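Aspartate aminotransferase (Giardia lamblia, PDB 3MEB) probably catalyses the pyridoxal-phosphate-dependent transfer of an amino group from L-aspartate to 2-oxoglutarate, giving oxaloacetate and L-glutamate, and works as a homodimer. Local coordinates at residues A103-M107 / F108-S112; S112-Q116 / E117-A121; L342-M345 / F346-N349. One frame throughout, in Å; residues are numbered along the deposited sequence.

Three local contacts illustrate how helices end, restart and continue in one alpha/beta chain. Interactions 1 and 2 follow each other along the chain and share Ser112: the first closes helix 97-108, the second spans the short helix 113-116 and its exit into strand 120-125. They meet where Phe108 CD2 packs 3.8 Å from Ile120 CD1. Interaction 3 lies within helix 340-370 and touches interaction 1 through side chains of the two helices. All three are partly buried, with different chemistry: aromatic and sulfur packing at the buried helix end in interaction 1, a salt-bridge network running from exposed Lys113 to buried Arg119 in interaction 2, and a leucine-on-tyrosine contact along an unbroken helix in interaction 3.

Interaction 1 (A103-M107 / F108-S112); sequences AQFLM and FGKDS. With EDO (1,2-ethanediol), chain I; EDO (1,2-ethanediol), chain G; EDO (1,2-ethanediol), chain H.
Met107 lays its side chain over the ring of its neighbour Phe108, at the end of helix 97-108. Followed outward, Met107 CB lies 3.8 Å from Phe108 CD2, at the near rim of the ring. With CG anti to the backbone N (chi1 179°), the next methylene comes to rest above the ring centre: Met107 CG is 3.6 Å from the Phe108 centroid and only 7° off the ring normal, a CH-pi contact. The chain then bends at chi2, carrying SD further up, 5.2 Å from the same centroid, as a more distant Met-aromatic contact. Beyond the two segments, the Met107 side chain packs on Val271 and Gln273 of strand 269-274, while the Phe108 ring meets His290 edge-to-face. The helix thus ends against the central sheet of the aminotransferase fold, whose strand 269-274 carries the cofactor-binding Ser274. Phe108 N donates to Gln104 O over 2.8 Å, a regular i to i+4 bond. Gly109, with positive phi, breaks the helix, though its N still reaches Phe105 O, 2.9 Å away, in a more bent bond (131° at the hydrogen). After this turn Lys110 CB sits at the edge of the Phe105 ring, 3.8 Å from Phe105 CD1. The Lys110 chain, bent at chi2, brings NZ within 3.0 Å of O2 of the ethanediol of chain H, whose C2 lies over one face of the Phe105 ring, toward its rim.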
loop_
_atom_site.group_PDB
_atom_site.type_symbol
_atom_site.label_atom_id
_atom_site.label_comp_id
_atom_site.label_asym_id
_atom_site.label_seq_id
_atom_site.Cartn_x
_atom_site.Cartn_y
_atom_site.Cartn_z
ATOM N N ALA A 103 0.403 15.658 9.785
ATOM C CA ALA A 103 -0.971 15.129 9.624
ATOM C C ALA A 103 -1.871 15.492 10.796
ATOM O O ALA A 103 -2.982 15.946 10.608
ATOM C CB ALA A 103 -0.950 13.622 9.365
ATOM N N GLN A 104 -1.382 15.323 12.007
ATOM C CA GLN A 104 -2.124 15.775 13.185
ATOM C C GLN A 104 -2.407 17.272 13.190
ATOM O O GLN A 104 -3.519 17.681 13.491
ATOM C CB GLN A 104 -1.368 15.452 14.444
ATOM C CG GLN A 104 -1.284 13.967 14.741
ATOM C CD GLN A 104 -0.413 13.677 15.933
ATOM O OE1 GLN A 104 0.285 14.555 16.408
ATOM N NE2 GLN A 104 -0.450 12.440 16.425
ATOM N N PHE A 105 -1.394 18.080 12.884
ATOM C CA PHE A 105 -1.591 19.522 12.765
ATOM C C PHE A 105 -2.746 19.862 11.851
ATOM O O PHE A 105 -3.576 20.672 12.216
ATOM C CB PHE A 105 -0.276 20.228 12.345
ATOM C CG PHE A 105 -0.456 21.603 11.819
ATOM C CD1 PHE A 105 -0.474 22.681 12.673
ATOM C CD2 PHE A 105 -0.605 21.827 10.479
ATOM C CE1 PHE A 105 -0.646 23.984 12.195
ATOM C CE2 PHE A 105 -0.764 23.132 9.988
ATOM C CZ PHE A 105 -0.795 24.192 10.847
ATOM N N LEU A 106 -2.810 19.273 10.663
ATOM C CA LEU A 106 -3.805 19.652 9.686
ATOM C C LEU A 106 -5.197 19.255 10.135
ATOM O O LEU A 106 -6.133 20.021 9.989
ATOM C CB LEU A 106 -3.516 19.003 8.319
ATOM C CG LEU A 106 -2.344 19.588 7.503
ATOM C CD1 LEU A 106 -2.109 18.750 6.286
ATOM C CD2 LEU A 106 -2.652 21.021 7.111
ATOM N N MET A 107 -5.321 18.076 10.738
ATOM C CA MET A 107 -6.631 17.549 11.086
ATOM C C MET A 107 -7.148 18.167 12.372
ATOM O O MET A 107 -8.303 18.607 12.422
ATOM C CB MET A 107 -6.571 16.048 11.280
ATOM C CG MET A 107 -7.888 15.438 11.678
ATOM S SD MET A 107 -9.144 15.710 10.442
ATOM C CE MET A 107 -8.470 15.165 8.916
ATOM N N PHE A 108 -6.295 18.185 13.401
ATOM C CA PHE A 108 -6.722 18.575 14.761
ATOM C C PHE A 108 -6.327 19.978 15.196
ATOM O O PHE A 108 -6.800 20.497 16.249
ATOM C CB PHE A 108 -6.183 17.534 15.738
ATOM C CG PHE A 108 -6.585 16.137 15.405
ATOM C CD1 PHE A 108 -7.878 15.704 15.582
ATOM C CD2 PHE A 108 -5.656 15.232 14.909
ATOM C CE1 PHE A 108 -8.269 14.398 15.283
ATOM C CE2 PHE A 108 -6.042 13.907 14.576
ATOM C CZ PHE A 108 -7.370 13.505 14.782
ATOM N N GLY A 109 -5.485 20.639 14.418
ATOM C CA GLY A 109 -4.919 21.899 14.854
ATOM C C GLY A 109 -3.573 21.834 15.571
ATOM O O GLY A 109 -3.054 20.762 15.955
ATOM N N LYS A 110 -2.982 23.015 15.723
ATOM C CA LYS A 110 -1.651 23.118 16.266
ATOM C C LYS A 110 -1.745 22.919 17.761
ATOM O O LYS A 110 -2.566 23.555 18.377
ATOM C CB LYS A 110 -1.061 24.473 15.932
ATOM C CG LYS A 110 0.248 24.785 16.627
ATOM C CD LYS A 110 1.369 23.830 16.224
ATOM C CE LYS A 110 2.757 24.422 16.538
ATOM N NZ LYS A 110 3.885 23.506 16.110
ATOM N N ASP A 111 -0.952 21.990 18.307
ATOM C CA ASP A 111 -0.958 21.639 19.734
ATOM C C ASP A 111 -2.365 21.473 20.306
ATOM O O ASP A 111 -2.714 22.067 21.346
ATOM C CB ASP A 111 -0.225 22.701 20.558
ATOM C CG ASP A 111 1.220 22.830 20.176
ATOM O OD1 ASP A 111 1.861 21.766 19.943
ATOM O OD2 ASP A 111 1.711 23.983 20.116
ATOM N N SER A 112 -3.175 20.661 19.651
ATOM C CA SER A 112 -4.541 20.492 20.094
ATOM C C SER A 112 -4.585 19.996 21.554
ATOM O O SER A 112 -3.621 19.428 22.069
ATOM C CB SER A 112 -5.275 19.516 19.188
ATOM O OG SER A 112 -4.755 18.188 19.293
HETATM C C1 EDO I . -8.918 18.113 19.932
HETATM O O1 EDO I . -8.076 18.844 20.782
HETATM C C2 EDO I . -8.461 18.157 18.493
HETATM O O2 EDO I . -8.817 19.391 17.842
HETATM C C1 EDO G . 0.828 17.961 16.705
HETATM O O1 EDO G . -0.147 17.991 17.734
HETATM C C2 EDO G . 0.545 19.056 15.681
HETATM O O2 EDO G . 0.869 20.351 16.209
HETATM C C1 EDO H . 3.230 21.504 12.166
HETATM O O1 EDO H . 3.394 21.259 13.573
HETATM C C2 EDO H . 3.215 22.995 11.919
HETATM O O2 EDO H . 3.677 23.617 13.117
#

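Interaction 2 (S112-Q116 / E117-A121); sequences SKAAQ and EGRIA. With EDO (1,2-ethanediol), chain I.
Lys113 and Glu117, four residues apart across the end of helix 113-116, form a salt bridge, with Lys113 NZ 2.9 Å from Glu117 OE2. The ammonium arrives on the syn side of that oxygen, 30° out of the carboxylate plane; the lysine chain runs extended and turns only at its last torsion (chi4 -86°), which swings NZ in to the acid. The other oxygen, Glu117 OE1, takes Arg119 NH1 at 2.9 Å, in the guanidinium plane. One carboxylate thus bridges two cations that sit side by side, one on each oxygen, and water 1 accepts from both Lys113 NZ and Arg119 NH1; the acid probably offsets much of the repulsion between them. Arg119 is also anchored outside the segments, its NH2 donating to Val263 O and its NE to His293 O, so the guanidinium's rotation is well defined.

In van der Waals packing, Ala114 CB sits over the centre of one guanidinium face. The apolar contacts belong to Ile120 of strand 120-125, which points back at the helix, placing its CG1 4.1 Å from Ala114 CB and its CD1 4.0 Å from Ala115 CB.

Backbone bonds and caps account for both helix ends. At the start, Ser112 OG accepts from Ala115 N over 3.1 Å, an N-cap bond, while Ala114 N donates to O1 of the ethanediol of chain I. At the other end, Glu117 N donates to Lys113 O, and Ala114 O receives a nearly straight bond from Arg119 N, 3.0 Å long. Gly118 N donates to Ala115 O, approaching from above the carbonyl plane.

With Gly118 at positive phi and bonds back into the last turn, a Schellman motif terminates helix 113-116 and leads the chain into strand 120-125, an outermost strand, within this chain, of the large mixed sheet.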
loop_
_atom_site.group_PDB
_atom_site.type_symbol
_atom_site.label_atom_id
_atom_site.label_comp_id
_atom_site.label_asym_id
_atom_site.label_seq_id
_atom_site.Cartn_x
_atom_site.Cartn_y
_atom_site.Cartn_z
ATOM N N SER A 112 -3.175 20.661 19.651
ATOM C CA SER A 112 -4.541 20.492 20.094
ATOM C C SER A 112 -4.585 19.996 21.554
ATOM O O SER A 112 -3.621 19.428 22.069
ATOM C CB SER A 112 -5.275 19.516 19.188
ATOM O OG SER A 112 -4.755 18.188 19.293
ATOM N N LYS A 113 -5.706 20.244 22.197
ATOM C CA LYS A 113 -5.979 19.698 23.537
ATOM C C LYS A 113 -5.848 18.165 23.522
ATOM O O LYS A 113 -5.250 17.596 24.417
ATOM C CB LYS A 113 -7.381 20.123 24.008
ATOM C CG LYS A 113 -7.783 19.672 25.414
ATOM C CD LYS A 113 -9.288 19.868 25.603
ATOM C CE LYS A 113 -9.711 19.730 27.037
ATOM N NZ LYS A 113 -9.980 18.342 27.428
ATOM N N ALA A 114 -6.344 17.509 22.467
ATOM C CA ALA A 114 -6.243 16.057 22.364
ATOM C C ALA A 114 -4.750 15.579 22.311
ATOM O O ALA A 114 -4.369 14.612 22.986
ATOM C CB ALA A 114 -7.015 15.567 21.172
ATOM N N ALA A 115 -3.917 16.266 21.534
ATOM C CA ALA A 115 -2.485 15.950 21.469
ATOM C C ALA A 115 -1.807 16.173 22.810
ATOM O O ALA A 115 -0.995 15.359 23.244
ATOM C CB ALA A 115 -1.770 16.806 20.383
ATOM N N GLN A 116 -2.101 17.305 23.436
ATOM C CA GLN A 116 -1.514 17.656 24.735
ATOM C C GLN A 116 -1.860 16.645 25.811
ATOM O O GLN A 116 -1.083 16.444 26.746
ATOM C CB GLN A 116 -1.997 19.036 25.176
ATOM C CG GLN A 116 -1.404 20.150 24.334
ATOM C CD GLN A 116 -1.195 21.432 25.123
ATOM O OE1 GLN A 116 -1.892 21.695 26.101
ATOM N NE2 GLN A 116 -0.223 22.234 24.703
ATOM N N GLU A 117 -3.034 16.028 25.692
ATOM C CA GLU A 117 -3.451 15.000 26.632
ATOM C C GLU A 117 -3.019 13.561 26.276
ATOM O O GLU A 117 -3.358 12.625 26.988
ATOM C CB GLU A 117 -4.970 15.072 26.770
ATOM C CG GLU A 117 -5.444 16.415 27.282
ATOM C CD GLU A 117 -6.950 16.510 27.439
ATOM O OE1 GLU A 117 -7.700 15.764 26.799
ATOM O OE2 GLU A 117 -7.373 17.323 28.255
ATOM N N GLY A 118 -2.322 13.382 25.166
ATOM C CA GLY A 118 -1.787 12.070 24.792
ATOM C C GLY A 118 -2.818 11.136 24.189
ATOM O O GLY A 118 -2.639 9.925 24.210
ATOM N N ARG A 119 -3.880 11.712 23.622
ATOM C CA ARG A 119 -5.069 10.947 23.198
ATOM C C ARG A 119 -5.020 10.477 21.748
ATOM O O ARG A 119 -5.832 9.649 21.367
ATOM C CB ARG A 119 -6.319 11.786 23.411
ATOM C CG ARG A 119 -6.693 11.941 24.872
ATOM C CD ARG A 119 -7.594 13.115 25.048
ATOM N NE ARG A 119 -8.821 12.976 24.284
ATOM C CZ ARG A 119 -9.731 13.919 24.150
ATOM N NH1 ARG A 119 -9.577 15.098 24.741
ATOM N NH2 ARG A 119 -10.803 13.672 23.435
ATOM N N ILE A 120 -4.056 10.982 20.959
ATOM C CA ILE A 120 -4.007 10.690 19.530
ATOM C C ILE A 120 -2.999 9.616 19.140
ATOM O O ILE A 120 -1.779 9.767 19.375
ATOM C CB ILE A 120 -3.690 11.927 18.675
ATOM C CG1 ILE A 120 -4.633 13.094 18.969
ATOM C CG2 ILE A 120 -3.815 11.580 17.176
ATOM C CD1 ILE A 120 -4.156 14.469 18.272
ATOM N N ALA A 121 -3.508 8.548 18.523
ATOM C CA ALA A 121 -2.699 7.474 18.000
ATOM C C ALA A 121 -2.683 7.597 16.477
ATOM O O ALA A 121 -3.733 7.477 15.866
ATOM C CB ALA A 121 -3.278 6.154 18.418
HETATM C C1 EDO I . -8.918 18.113 19.932
HETATM O O1 EDO I . -8.076 18.844 20.782
HETATM C C2 EDO I . -8.461 18.157 18.493
HETATM O O2 EDO I . -8.817 19.391 17.842
HETATM O O HOH W 1 -11.551 16.737 25.481
#

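Interaction 3 (L342-M345 / F346-N349); sequences LLQM and FYDN
Leu343 and Tyr347, one turn apart on helix 340-370, make the principal apolar contact. The leucine's CG lies anti to its backbone N (chi1 178°), which carries the branch forward along the helix and over one face of the tyrosine ring. Leu343 CD1 is 3.9 Å from the Tyr347 ring centroid, 27° off the normal, a CH-pi contact offset toward the hydroxyl-bearing rim, where CD1 comes within 3.5 Å of Tyr347 CZ. The second methyl, Leu343 CD2, lies 3.8 Å from Tyr347 OH. The same CD1 also comes near the Phe346 ring, 4.2 Å from Phe346 CD2, so one methyl serves two aromatic neighbours.

Four successive i to i+4 backbone bonds run through the segment. The first, from Phe346 N to Leu342 O, is 2.7 Å long and nearly straight at 166°.

Among the polar side chains, Asn349 packs against the Met345 chain, its OD1 3.8 Å from Met345 CG, while that oxygen accepts its hydrogen bond from Ala71 N at the start of helix 70-81.

Outward from these contacts, Leu343 and Tyr347 pack on Phe105. This i to i+4 pairing forms the face on which helix 340-370 packs against helix 97-108 in the aminotransferase fold; Phe346, on another side, stacks on Phe279, the Phe346 side chain lying about 9 Å from that of Lys277, which binds the cofactor.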
loop_
_atom_site.group_PDB
_atom_site.type_symbol
_atom_site.label_atom_id
_atom_site.label_comp_id
_atom_site.label_asym_id
_atom_site.label_seq_id
_atom_site.Cartn_x
_atom_site.Cartn_y
_atom_site.Cartn_z
ATOM N N LEU A 342 5.951 27.585 2.556
ATOM C CA LEU A 342 5.270 26.564 1.759
ATOM C C LEU A 342 3.874 26.238 2.295
ATOM O O LEU A 342 2.978 25.955 1.502
ATOM C CB LEU A 342 6.105 25.297 1.601
ATOM C CG LEU A 342 7.463 25.439 0.950
ATOM C CD1 LEU A 342 8.080 24.046 0.796
ATOM C CD2 LEU A 342 7.334 26.155 -0.381
ATOM N N LEU A 343 3.693 26.267 3.611
ATOM C CA LEU A 343 2.365 25.992 4.189
ATOM C C LEU A 343 1.408 27.070 3.748
ATOM O O LEU A 343 0.304 26.788 3.315
ATOM C CB LEU A 343 2.394 25.916 5.709
ATOM C CG LEU A 343 1.029 25.686 6.402
ATOM C CD1 LEU A 343 0.308 24.378 5.977
ATOM C CD2 LEU A 343 1.216 25.713 7.928
ATOM N N GLN A 344 1.832 28.325 3.815
ATOM C CA GLN A 344 0.967 29.405 3.325
ATOM C C GLN A 344 0.665 29.257 1.829
ATOM O O GLN A 344 -0.479 29.451 1.384
ATOM C CB GLN A 344 1.559 30.785 3.628
ATOM C CG GLN A 344 0.558 31.914 3.356
ATOM C CD GLN A 344 -0.771 31.711 4.107
ATOM O OE1 GLN A 344 -1.851 31.722 3.499
ATOM N NE2 GLN A 344 -0.687 31.491 5.422
ATOM N N MET A 345 1.690 28.926 1.052
ATOM C CA MET A 345 1.512 28.671 -0.369
ATOM C C MET A 345 0.501 27.543 -0.575
ATOM O O MET A 345 -0.413 27.667 -1.383
ATOM C CB MET A 345 2.847 28.326 -1.034
ATOM C CG MET A 345 2.769 28.165 -2.568
ATOM S SD MET A 345 4.350 27.719 -3.302
ATOM C CE MET A 345 5.306 29.223 -2.955
ATOM N N PHE A 346 0.672 26.454 0.154
ATOM C CA PHE A 346 -0.295 25.350 0.115
ATOM C C PHE A 346 -1.720 25.820 0.355
ATOM O O PHE A 346 -2.631 25.491 -0.411
ATOM C CB PHE A 346 0.057 24.314 1.151
ATOM C CG PHE A 346 -1.003 23.266 1.325
ATOM C CD1 PHE A 346 -1.323 22.405 0.283
ATOM C CD2 PHE A 346 -1.675 23.154 2.508
ATOM C CE1 PHE A 346 -2.323 21.439 0.446
ATOM C CE2 PHE A 346 -2.651 22.204 2.672
ATOM C CZ PHE A 346 -2.973 21.346 1.623
ATOM N N TYR A 347 -1.928 26.581 1.421
ATOM C CA TYR A 347 -3.289 27.060 1.729
ATOM C C TYR A 347 -3.885 27.913 0.612
ATOM O O TYR A 347 -5.082 27.795 0.323
ATOM C CB TYR A 347 -3.312 27.879 3.011
ATOM C CG TYR A 347 -3.087 27.180 4.332
ATOM C CD1 TYR A 347 -3.447 25.833 4.546
ATOM C CD2 TYR A 347 -2.574 27.895 5.419
ATOM C CE1 TYR A 347 -3.258 25.231 5.801
ATOM C CE2 TYR A 347 -2.388 27.286 6.672
ATOM C CZ TYR A 347 -2.740 25.975 6.847
ATOM O OH TYR A 347 -2.546 25.418 8.090
ATOM N N ASP A 348 -3.074 28.818 0.042
ATOM C CA ASP A 348 -3.454 29.643 -1.111
ATOM C C ASP A 348 -3.800 28.758 -2.334
ATOM O O ASP A 348 -4.761 29.019 -3.061
ATOM C CB ASP A 348 -2.293 30.579 -1.549
ATOM C CG ASP A 348 -1.934 31.655 -0.504
ATOM O OD1 ASP A 348 -2.672 31.861 0.457
ATOM O OD2 ASP A 348 -0.906 32.345 -0.662
ATOM N N ASN A 349 -3.009 27.699 -2.533
ATOM C CA ASN A 349 -3.187 26.802 -3.666
ATOM C C ASN A 349 -4.535 26.058 -3.598
ATOM O O ASN A 349 -5.258 25.968 -4.593
ATOM C CB ASN A 349 -2.074 25.743 -3.705
ATOM C CG ASN A 349 -0.695 26.286 -4.100
ATOM O OD1 ASN A 349 0.306 25.580 -3.877
ATOM N ND2 ASN A 349 -0.615 27.492 -4.671
#